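Local coordinates for protein extracellular ligand-binding receptor (PDB 4Q6B) that binds leucine in the cleft between its two alpha/beta lobes and probably delivers it to an ABC transporter for amino-acid uptake, at residues G41-R46 with L295-L300; I135-Q140 with G251-S256; I86-A91 with T112-I117; R329-G332 with D336-D339. All blocks are in the same frame, centred on the assembly; numbering follows the deposited sequence. Where two conformers were deposited one is given.

Contact 1 of 4, residues G41-R46 with L295-L300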
loop_
_atom_site.group_PDB
_atom_site.type_symbol
_atom_site.label_atom_id
_atom_site.label_comp_id
_atom_site.label_asym_id
_atom_site.label_seq_id
_atom_site.Cartn_x
_atom_site.Cartn_y
_atom_site.Cartn_z
ATOM N N GLY A 41 8.955 -18.099 20.868
ATOM C CA GLY A 41 8.100 -18.692 21.884
ATOM C C GLY A 41 6.604 -18.546 21.645
ATOM O O GLY A 41 5.818 -18.830 22.548
ATOM N N GLY A 42 6.198 -18.087 20.458
ATOM C CA GLY A 42 4.792 -18.044 20.066
ATOM C C GLY A 42 4.072 -16.876 20.721
ATOM O O GLY A 42 4.696 -15.875 21.133
ATOM N N VAL A 43 2.763 -17.032 20.856
ATOM C CA VAL A 43 1.902 -16.015 21.446
ATOM C C VAL A 43 1.216 -16.642 22.672
ATOM O O VAL A 43 0.455 -17.642 22.534
ATOM C CB VAL A 43 0.814 -15.558 20.446
ATOM C CG1 VAL A 43 -0.087 -14.490 21.073
ATOM C CG2 VAL A 43 1.447 -15.020 19.166
ATOM N N GLN A 44 1.493 -16.086 23.856
ATOM C CA GLN A 44 1.013 -16.644 25.115
ATOM C C GLN A 44 1.299 -18.148 25.162
ATOM O O GLN A 44 0.453 -18.950 25.581
ATOM C CB GLN A 44 -0.479 -16.340 25.341
ATOM C CG GLN A 44 -0.805 -14.834 25.290
ATOM C CD GLN A 44 -2.242 -14.487 25.688
ATOM O OE1 GLN A 44 -2.950 -15.290 26.320
ATOM N NE2 GLN A 44 -2.672 -13.276 25.338
ATOM N N GLY A 45 2.498 -18.521 24.712
ATOM C CA GLY A 45 2.930 -19.904 24.774
ATOM C C GLY A 45 2.297 -20.817 23.732
ATOM O O GLY A 45 2.552 -22.028 23.762
ATOM N N ARG A 46 1.502 -20.259 22.818
ATOM C CA ARG A 46 0.840 -21.049 21.774
ATOM C C ARG A 46 1.490 -20.850 20.398
ATOM O O ARG A 46 1.881 -19.731 20.037
ATOM C CB ARG A 46 -0.646 -20.657 21.668
ATOM C CG ARG A 46 -1.464 -21.208 22.779
ATOM C CD ARG A 46 -2.332 -20.166 23.434
ATOM N NE ARG A 46 -3.727 -20.345 23.043
ATOM C CZ ARG A 46 -4.764 -20.195 23.864
ATOM N NH1 ARG A 46 -4.572 -19.867 25.143
ATOM N NH2 ARG A 46 -5.993 -20.374 23.404
ATOM N N LEU A 295 3.256 -7.054 14.227
ATOM C CA LEU A 295 2.416 -6.081 14.936
ATOM C C LEU A 295 1.264 -6.812 15.634
ATOM O O LEU A 295 1.040 -6.652 16.836
ATOM C CB LEU A 295 1.818 -5.061 13.945
ATOM C CG LEU A 295 2.515 -3.763 13.496
ATOM C CD1 LEU A 295 2.216 -3.357 12.033
ATOM C CD2 LEU A 295 2.124 -2.635 14.442
ATOM N N LEU A 296 0.559 -7.653 14.885
ATOM C CA LEU A 296 -0.604 -8.353 15.470
ATOM C C LEU A 296 -0.168 -9.299 16.591
ATOM O O LEU A 296 -0.845 -9.455 17.633
ATOM C CB LEU A 296 -1.386 -9.137 14.431
ATOM C CG LEU A 296 -2.119 -8.279 13.427
ATOM C CD1 LEU A 296 -2.629 -9.164 12.269
ATOM C CD2 LEU A 296 -3.302 -7.585 14.102
ATOM N N ALA A 297 0.977 -9.937 16.423
ATOM C CA ALA A 297 1.415 -10.867 17.468
ATOM C C ALA A 297 1.758 -10.116 18.739
ATOM O O ALA A 297 1.435 -10.575 19.845
ATOM C CB ALA A 297 2.608 -11.744 16.968
ATOM N N GLU A 298 2.382 -8.945 18.590
ATOM C CA GLU A 298 2.720 -8.144 19.766
ATOM C C GLU A 298 1.426 -7.726 20.463
ATOM O O GLU A 298 1.327 -7.868 21.682
ATOM C CB GLU A 298 3.570 -6.930 19.357
ATOM C CG GLU A 298 4.182 -6.184 20.503
ATOM C CD GLU A 298 5.500 -5.542 20.112
ATOM O OE1 GLU A 298 6.312 -6.200 19.410
ATOM O OE2 GLU A 298 5.723 -4.373 20.490
ATOM N N ALA A 299 0.429 -7.258 19.709
ATOM C CA ALA A 299 -0.840 -6.846 20.371
ATOM C C ALA A 299 -1.532 -8.046 20.999
ATOM O O ALA A 299 -2.109 -7.954 22.110
ATOM C CB ALA A 299 -1.759 -6.153 19.396
ATOM N N LEU A 300 -1.490 -9.183 20.302
ATOM C CA LEU A 300 -2.182 -10.384 20.818
ATOM C C LEU A 300 -1.571 -10.909 22.090
ATOM O O LEU A 300 -2.303 -11.407 22.940
ATOM C CB LEU A 300 -2.185 -11.500 19.762
ATOM C CG LEU A 300 -3.199 -11.348 18.645
ATOM C CD1 LEU A 300 -2.764 -12.183 17.431
ATOM C CD2 LEU A 300 -4.622 -11.778 19.067
#
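Val43 presents both of its methyls to one side of the helix, each settling on a different residue one turn apart. CG1 stands anti to the backbone N (chi1 180°) and reaches Leu300 CB at 3.9 Å, while CG2, anti to the carbonyl carbon, meets Ala297 CB at 4.1 Å. The valine and leucine side chains run obliquely past each other, so Leu300 is touched at its base and its branched end goes to other neighbours. Gln44 supplies the polar half. Its chain runs out extended beyond CG (chi2 -173°), which carries the amide to the last turn of the helix; there NE2 makes a weak, bent bond of 3.1 Å to Leu300 O, with an angle of 134° at the hydrogen. The stronger partner of that NE2 is Ser303 O, just past the helix end, and Gln44 N bonds to Glu301 OE2. Val43 to Arg46 form a type I' beta turn, closed by Arg46 N to Val43 O at 2.8 Å; the turn points Val43 at the helix, while the Gln44 amide gets there through its long chain. Gly41, in a Schellman motif, ends helix 26-39 just before, and strand 47-54 leaves just after. Val43 also rests on Ile11 of strand 10-17, and Leu300 reaches Leu311 of helix 311-317 and Gln76 of strand 75-79, so helix 284-301 packs against the first lobe's parallel sheet here.

Contact 2 of 4, residues I135-Q140 with G251-S256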
loop_
_atom_site.group_PDB
_atom_site.type_symbol
_atom_site.label_atom_id
_atom_site.label_comp_id
_atom_site.label_asym_id
_atom_site.label_seq_id
_atom_site.Cartn_x
_atom_site.Cartn_y
_atom_site.Cartn_z
ATOM N N ILE A 135 5.513 17.624 -1.946
ATOM C CA ILE A 135 6.641 18.280 -1.267
ATOM C C ILE A 135 7.941 18.066 -2.022
ATOM O O ILE A 135 8.703 19.000 -2.213
ATOM C CB ILE A 135 6.761 17.820 0.197
ATOM C CG1 ILE A 135 5.611 18.481 0.970
ATOM C CG2 ILE A 135 8.137 18.231 0.795
ATOM C CD1 ILE A 135 5.419 17.970 2.350
ATOM N N TYR A 136 8.185 16.841 -2.433
ATOM C CA TYR A 136 9.422 16.493 -3.122
ATOM C C TYR A 136 9.467 17.183 -4.476
ATOM O O TYR A 136 10.496 17.759 -4.866
ATOM C CB TYR A 136 9.510 14.973 -3.305
ATOM C CG TYR A 136 10.750 14.582 -4.084
ATOM C CD1 TYR A 136 12.002 14.616 -3.493
ATOM C CD2 TYR A 136 10.657 14.201 -5.429
ATOM C CE1 TYR A 136 13.134 14.256 -4.215
ATOM C CE2 TYR A 136 11.776 13.848 -6.143
ATOM C CZ TYR A 136 13.000 13.874 -5.537
ATOM O OH TYR A 136 14.117 13.536 -6.281
ATOM N N LEU A 137 8.349 17.117 -5.203
ATOM C CA LEU A 137 8.345 17.644 -6.576
ATOM C C LEU A 137 8.546 19.149 -6.566
ATOM O O LEU A 137 9.278 19.705 -7.407
ATOM C CB LEU A 137 7.053 17.263 -7.292
ATOM C CG LEU A 137 6.991 15.756 -7.609
ATOM C CD1 LEU A 137 5.548 15.444 -8.042
ATOM C CD2 LEU A 137 8.011 15.377 -8.710
ATOM N N ALA A 138 7.966 19.828 -5.583
ATOM C CA ALA A 138 8.185 21.269 -5.518
ATOM C C ALA A 138 9.647 21.557 -5.186
ATOM O O ALA A 138 10.218 22.484 -5.716
ATOM C CB ALA A 138 7.274 21.931 -4.528
ATOM N N GLU A 139 10.258 20.780 -4.302
ATOM C CA GLU A 139 11.668 21.070 -3.991
ATOM C C GLU A 139 12.567 20.811 -5.225
ATOM O O GLU A 139 13.645 21.439 -5.408
ATOM C CB GLU A 139 12.089 20.220 -2.818
ATOM C CG GLU A 139 13.567 20.452 -2.405
ATOM C CD GLU A 139 14.523 19.479 -3.087
ATOM O OE1 GLU A 139 15.708 19.861 -3.335
ATOM O OE2 GLU A 139 14.085 18.329 -3.357
ATOM N N GLN A 140 12.115 19.902 -6.088
ATOM C CA GLN A 140 12.814 19.615 -7.342
ATOM C C GLN A 140 12.568 20.659 -8.434
ATOM O O GLN A 140 13.156 20.597 -9.504
ATOM C CB GLN A 140 12.520 18.194 -7.832
ATOM C CG GLN A 140 13.020 17.139 -6.881
ATOM C CD GLN A 140 14.531 17.121 -6.829
ATOM O OE1 GLN A 140 15.184 16.859 -7.841
ATOM N NE2 GLN A 140 15.100 17.436 -5.671
ATOM N N GLY A 251 13.677 6.720 -14.967
ATOM C CA GLY A 251 13.408 8.011 -14.368
ATOM C C GLY A 251 12.028 8.138 -13.749
ATOM O O GLY A 251 11.752 9.147 -13.091
ATOM N N LEU A 252 11.172 7.127 -13.925
ATOM C CA LEU A 252 9.881 7.107 -13.211
ATOM C C LEU A 252 10.013 7.251 -11.694
ATOM O O LEU A 252 10.778 6.519 -11.059
ATOM C CB LEU A 252 9.107 5.838 -13.551
ATOM C CG LEU A 252 7.747 5.653 -12.851
ATOM C CD1 LEU A 252 6.700 6.597 -13.413
ATOM C CD2 LEU A 252 7.263 4.185 -12.973
ATOM N N LEU A 253 9.279 8.198 -11.109
ATOM C CA LEU A 253 9.263 8.351 -9.666
ATOM C C LEU A 253 7.994 7.711 -9.112
ATOM O O LEU A 253 6.895 8.003 -9.602
ATOM C CB LEU A 253 9.322 9.837 -9.272
ATOM C CG LEU A 253 9.344 10.111 -7.759
ATOM C CD1 LEU A 253 10.678 9.666 -7.124
ATOM C CD2 LEU A 253 9.095 11.626 -7.503
ATOM N N VAL A 254 8.155 6.870 -8.092
ATOM C CA VAL A 254 7.052 6.143 -7.499
ATOM C C VAL A 254 6.922 6.440 -6.005
ATOM O O VAL A 254 7.875 6.348 -5.275
ATOM C CB VAL A 254 7.246 4.632 -7.709
ATOM C CG1 VAL A 254 6.183 3.836 -6.977
ATOM C CG2 VAL A 254 7.246 4.314 -9.201
ATOM N N GLY A 255 5.722 6.793 -5.580
ATOM C CA GLY A 255 5.468 7.007 -4.179
ATOM C C GLY A 255 4.947 5.703 -3.611
ATOM O O GLY A 255 3.935 5.198 -4.025
ATOM N N SER A 256 5.661 5.179 -2.635
ATOM C CA SER A 256 5.429 3.836 -2.158
ATOM C C SER A 256 5.863 3.756 -0.722
ATOM O O SER A 256 5.813 4.737 -0.026
ATOM C CB SER A 256 6.171 2.813 -3.004
ATOM O OG SER A 256 5.716 1.519 -2.706
#
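Beside the place where Tyr136 meets Leu253, the shortest polar bond runs from Gln140 NE2 to Glu139 OE2, 2.7 Å long with 158° at the hydrogen. The carboxylate oxygen is met on its syn side but 34° out of the carboxylate plane, while it lies close to the plane of the amide. Gln140 is folded back, and its CG sits 3.5 Å above one face of the Tyr136 ring, toward the rim. Across the contact everything is apolar and rests on one methyl. Leu253 CD2 lies 3.7 Å from Tyr136 CD2 and equally near CE2, approaching that ring obliquely. The same methyl comes within 4.1 Å of Leu137 CD2, the two leucines running antiparallel alongside one another. Here, in the second lobe of a periplasmic-binding-protein fold, helix 126-139 packs on one face of the mixed sheet, at strand 253-257 between strands 227-229 and 341-347. With CG anti to the backbone N (chi1 -179°), Leu253 carries its methyls out from the strand to the helix. Around this point Ile228 touches both leucines, Leu343 touches Tyr136, and Leu354 near the chain's end touches Tyr136 and Leu253.

Contact 3 of 4, residues I86-A91 with T112-I117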
loop_
_atom_site.group_PDB
_atom_site.type_symbol
_atom_site.label_atom_id
_atom_site.label_comp_id
_atom_site.label_asym_id
_atom_site.label_seq_id
_atom_site.Cartn_x
_atom_site.Cartn_y
_atom_site.Cartn_z
ATOM N N ILE A 86 -12.356 -4.181 -2.460
ATOM C CA ILE A 86 -12.721 -5.335 -1.635
ATOM C C ILE A 86 -12.583 -5.033 -0.157
ATOM O O ILE A 86 -13.500 -5.294 0.614
ATOM C CB ILE A 86 -11.878 -6.557 -2.065
ATOM C CG1 ILE A 86 -12.048 -6.746 -3.570
ATOM C CG2 ILE A 86 -12.247 -7.838 -1.226
ATOM C CD1 ILE A 86 -11.387 -8.027 -4.071
ATOM N N SER A 87 -11.479 -4.420 0.271
ATOM C CA SER A 87 -11.317 -4.145 1.702
ATOM C C SER A 87 -12.419 -3.238 2.267
ATOM O O SER A 87 -12.875 -3.438 3.405
ATOM C CB SER A 87 -9.948 -3.497 1.977
ATOM O OG SER A 87 -8.898 -4.417 1.785
ATOM N N ILE A 88 -12.820 -2.213 1.526
ATOM C CA ILE A 88 -13.818 -1.291 2.068
ATOM C C ILE A 88 -15.159 -1.996 2.421
ATOM O O ILE A 88 -15.621 -1.920 3.568
ATOM C CB ILE A 88 -14.001 -0.077 1.122
ATOM C CG1 ILE A 88 -12.693 0.748 1.108
ATOM C CG2 ILE A 88 -15.220 0.756 1.501
ATOM C CD1 ILE A 88 -12.721 1.764 -0.062
ATOM N N PRO A 89 -15.752 -2.732 1.479
ATOM C CA PRO A 89 -16.981 -3.417 1.944
ATOM C C PRO A 89 -16.708 -4.596 2.890
ATOM O O PRO A 89 -17.518 -4.828 3.820
ATOM C CB PRO A 89 -17.639 -3.907 0.647
ATOM C CG PRO A 89 -16.583 -3.869 -0.373
ATOM C CD PRO A 89 -15.575 -2.804 0.013
ATOM N N ALA A 90 -15.608 -5.330 2.683
ATOM C CA ALA A 90 -15.323 -6.456 3.590
ATOM C C ALA A 90 -15.119 -5.958 5.031
ATOM O O ALA A 90 -15.531 -6.615 5.971
ATOM C CB ALA A 90 -14.070 -7.238 3.151
ATOM N N ALA A 91 -14.496 -4.788 5.181
ATOM C CA ALA A 91 -14.320 -4.167 6.504
ATOM C C ALA A 91 -15.635 -3.985 7.249
ATOM O O ALA A 91 -15.624 -3.966 8.512
ATOM C CB ALA A 91 -13.659 -2.786 6.343
ATOM N N THR A 112 -11.016 4.468 5.837
ATOM C CA THR A 112 -11.088 4.891 7.247
ATOM C C THR A 112 -12.090 6.020 7.437
ATOM O O THR A 112 -12.070 6.733 8.449
ATOM C CB THR A 112 -9.683 5.301 7.768
ATOM O OG1 THR A 112 -9.099 6.230 6.856
ATOM C CG2 THR A 112 -8.783 4.092 7.833
ATOM N N ASP A 113 -13.007 6.130 6.471
ATOM C CA ASP A 113 -14.018 7.171 6.470
ATOM C C ASP A 113 -15.405 6.597 6.691
ATOM O O ASP A 113 -16.394 7.186 6.265
ATOM C CB ASP A 113 -14.021 7.923 5.114
ATOM C CG ASP A 113 -12.888 8.920 4.985
ATOM O OD1 ASP A 113 -12.149 9.179 5.976
ATOM O OD2 ASP A 113 -12.737 9.455 3.864
ATOM N N HIS A 114 -15.515 5.437 7.349
ATOM C CA HIS A 114 -16.843 4.844 7.572
ATOM C C HIS A 114 -17.161 4.639 9.061
ATOM O O HIS A 114 -18.115 3.933 9.400
ATOM C CB HIS A 114 -16.899 3.462 6.895
ATOM C CG HIS A 114 -16.996 3.534 5.405
ATOM N ND1 HIS A 114 -18.192 3.700 4.751
ATOM C CD2 HIS A 114 -16.045 3.478 4.442
ATOM C CE1 HIS A 114 -17.984 3.754 3.448
ATOM N NE2 HIS A 114 -16.690 3.622 3.230
ATOM N N GLY A 115 -16.326 5.225 9.941
ATOM C CA GLY A 115 -16.550 5.074 11.376
ATOM C C GLY A 115 -16.215 3.694 11.922
ATOM O O GLY A 115 -16.595 3.380 13.066
ATOM N N TYR A 116 -15.478 2.871 11.165
ATOM C CA TYR A 116 -15.152 1.555 11.698
ATOM C C TYR A 116 -14.158 1.696 12.848
ATOM O O TYR A 116 -13.309 2.619 12.850
ATOM C CB TYR A 116 -14.426 0.745 10.635
ATOM C CG TYR A 116 -15.139 0.473 9.340
ATOM C CD1 TYR A 116 -16.499 0.241 9.306
ATOM C CD2 TYR A 116 -14.417 0.416 8.147
ATOM C CE1 TYR A 116 -17.162 -0.064 8.054
ATOM C CE2 TYR A 116 -15.041 0.151 6.938
ATOM C CZ TYR A 116 -16.392 -0.109 6.897
ATOM O OH TYR A 116 -16.955 -0.415 5.641
ATOM N N ILE A 117 -14.200 0.735 13.775
ATOM C CA ILE A 117 -13.329 0.732 14.944
ATOM C C ILE A 117 -12.298 -0.405 14.880
ATOM O O ILE A 117 -11.297 -0.361 15.604
ATOM C CB ILE A 117 -14.163 0.453 16.202
ATOM C CG1 ILE A 117 -15.096 1.602 16.515
ATOM C CG2 ILE A 117 -13.278 0.252 17.401
ATOM C CD1 ILE A 117 -16.057 1.185 17.646
#
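The Tyr116 ring lies between helix and loop: on one face sits His114 CB, 3.6 Å above the plane and toward the rim, and on the opposite face Ala91 O hangs over the centre at 4.1 Å. Ala91 CB presses on the ring closely, 3.3 Å from Tyr116 CE2. The His114 ring in turn has Tyr116 OH over one face, offset to the rim. That hydroxyl donates to Ile88 O, 2.9 Å away; the C=O...donor angle is 150°, and the donor is tilted 29° from the carbonyl plane. Pro89, the next residue, has no N-H for the preceding turn, and the helix is kinked there. In this periplasmic-binding-protein fold, helix 84-97 is the link of a beta-alpha-beta crossover from strand 75-79 to strand 101-103, and residues 112-117 lead on to the edge strand 119-121. The helix start helps form the leucine pocket through Ser84, and the Ile88 side chain is about 8 Å from the ligand. A phenylalanine in place of Tyr116 could still fill the slot over Ala91 but would probably leave Ile88 O without its hydroxyl partner and the loop less firmly tied to the helix. Ile88 CG2, anti to the backbone N because chi1 is -66°, points to His114 NE2 at 3.7 Å, the two side chains crossing at about a right angle. That nitrogen takes its hydrogen bond with Asp110 OD2.

Contact 4 of 4, residues R329-G332 with D336-D339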
loop_
_atom_site.group_PDB
_atom_site.type_symbol
_atom_site.label_atom_id
_atom_site.label_comp_id
_atom_site.label_asym_id
_atom_site.label_seq_id
_atom_site.Cartn_x
_atom_site.Cartn_y
_atom_site.Cartn_z
ATOM N N ARG A 329 2.224 3.853 13.527
ATOM C CA ARG A 329 1.384 4.311 14.630
ATOM C C ARG A 329 -0.038 4.449 14.131
ATOM O O ARG A 329 -0.274 5.120 13.131
ATOM C CB ARG A 329 1.875 5.648 15.154
ATOM C CG ARG A 329 1.066 6.112 16.332
ATOM C CD ARG A 329 1.579 7.441 16.825
ATOM N NE ARG A 329 0.958 7.666 18.144
ATOM C CZ ARG A 329 1.420 8.520 19.058
ATOM N NH1 ARG A 329 0.782 8.659 20.227
ATOM N NH2 ARG A 329 2.524 9.226 18.816
ATOM N N PHE A 330 -0.973 3.809 14.813
ATOM C CA PHE A 330 -2.381 3.842 14.366
ATOM C C PHE A 330 -3.114 4.973 15.027
ATOM O O PHE A 330 -2.946 5.211 16.227
ATOM C CB PHE A 330 -3.081 2.542 14.703
ATOM C CG PHE A 330 -2.521 1.389 14.009
ATOM C CD1 PHE A 330 -2.541 1.335 12.628
ATOM C CD2 PHE A 330 -2.023 0.317 14.727
ATOM C CE1 PHE A 330 -2.032 0.253 11.971
ATOM C CE2 PHE A 330 -1.539 -0.791 14.052
ATOM C CZ PHE A 330 -1.552 -0.803 12.665
ATOM N N ASP A 331 -3.920 5.702 14.253
ATOM C CA ASP A 331 -4.762 6.727 14.846
ATOM C C ASP A 331 -6.167 6.196 15.185
ATOM O O ASP A 331 -6.430 4.982 15.079
ATOM C CB ASP A 331 -4.782 8.033 14.019
ATOM C CG ASP A 331 -5.568 7.926 12.698
ATOM O OD1 ASP A 331 -6.240 6.914 12.444
ATOM O OD2 ASP A 331 -5.532 8.898 11.911
ATOM N N GLY A 332 -7.050 7.102 15.609
ATOM C CA GLY A 332 -8.368 6.725 16.079
ATOM C C GLY A 332 -9.246 6.142 14.973
ATOM O O GLY A 332 -10.262 5.477 15.250
ATOM N N ASP A 336 -2.500 4.467 9.432
ATOM C CA ASP A 336 -1.149 4.420 9.967
ATOM C C ASP A 336 -0.511 5.766 9.708
ATOM O O ASP A 336 -0.335 6.186 8.540
ATOM C CB ASP A 336 -0.350 3.273 9.301
ATOM C CG ASP A 336 0.859 2.837 10.132
ATOM O OD1 ASP A 336 1.461 3.689 10.846
ATOM O OD2 ASP A 336 1.223 1.633 10.069
ATOM N N ILE A 337 -0.209 6.492 10.785
ATOM C CA ILE A 337 0.254 7.842 10.592
ATOM C C ILE A 337 1.768 7.902 10.712
ATOM O O ILE A 337 2.321 8.992 10.728
ATOM C CB ILE A 337 -0.402 8.867 11.562
ATOM C CG1 ILE A 337 -0.128 8.521 13.039
ATOM C CG2 ILE A 337 -1.909 8.923 11.326
ATOM C CD1 ILE A 337 -0.653 9.583 14.060
ATOM N N GLY A 338 2.425 6.743 10.746
ATOM C CA GLY A 338 3.883 6.745 10.839
ATOM C C GLY A 338 4.510 7.336 9.588
ATOM O O GLY A 338 3.856 7.361 8.547
ATOM N N ASP A 339 5.750 7.807 9.664
ATOM C CA ASP A 339 6.423 8.291 8.448
ATOM C C ASP A 339 6.936 7.098 7.629
ATOM O O ASP A 339 8.110 6.715 7.695
ATOM C CB ASP A 339 7.545 9.296 8.750
ATOM C CG ASP A 339 7.742 10.295 7.607
ATOM O OD1 ASP A 339 7.573 9.891 6.426
ATOM O OD2 ASP A 339 8.021 11.485 7.885
#
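Asp336 OD1 and the Arg329 backbone form the tight part of this contact. Arg329 N donates to Asp336 OD1 at 2.8 Å, nearly straight at 164°, and Gly338 N reaches the same oxygen at 3.2 Å from the opposite face of the carboxylate, on its anti side, making an Asx turn. Arg329 O is taken by Ile337 N at 2.7 Å, beside the single backbone bridge of Phe330 with Asp336. Asp336 CG turns away from its own N (chi1 -159°), which brings the carboxylate back to the Arg329 amide, while OD2 goes to His328 ND1. Cut back to an alanine, the Asp336 position would probably leave the Arg329 and Gly338 amides without their shared acceptor and the His328 ring less firmly fixed. The outer side is looser: exposed Ile337 lies alongside the exposed, extended Arg329 chain, with Ile337 CD1 4.1 Å from Arg329 CD. Ile337 CG2 touches Asp331 OD2 at 3.7 Å, while Asp331 OD1 bonds to Arg333 N. On the inner side Phe330 packs edge-to-face on Phe120 of strand 119-121, and Asp331 O bonds to Arg316 of helix 311-317, fixing to the first lobe a loop running from strand 326-328 toward strand 341-347 of the second.

Along the chain, contact 3 closes first, contact 2 follows, and contact 4 comes last, while contact 1 joins a segment before all of them to one that precedes contact 4. Contacts 1 and 3 belong to the first lobe, with its parallel sheet; contact 2 lies in the second, on the mixed sheet, its centre about 38 Å from that of contact 1 on the opposite side of the chain's centre. Contact 4 sits on a crossing between lobes: it touches contact 1 where Leu295 CD2 meets Phe330 CE2 at 4.1 Å, and comes within about 5 Å of contact 3 at nearest atoms. The leucine binds between the lobes, so such a crossing is probably part of the hinge.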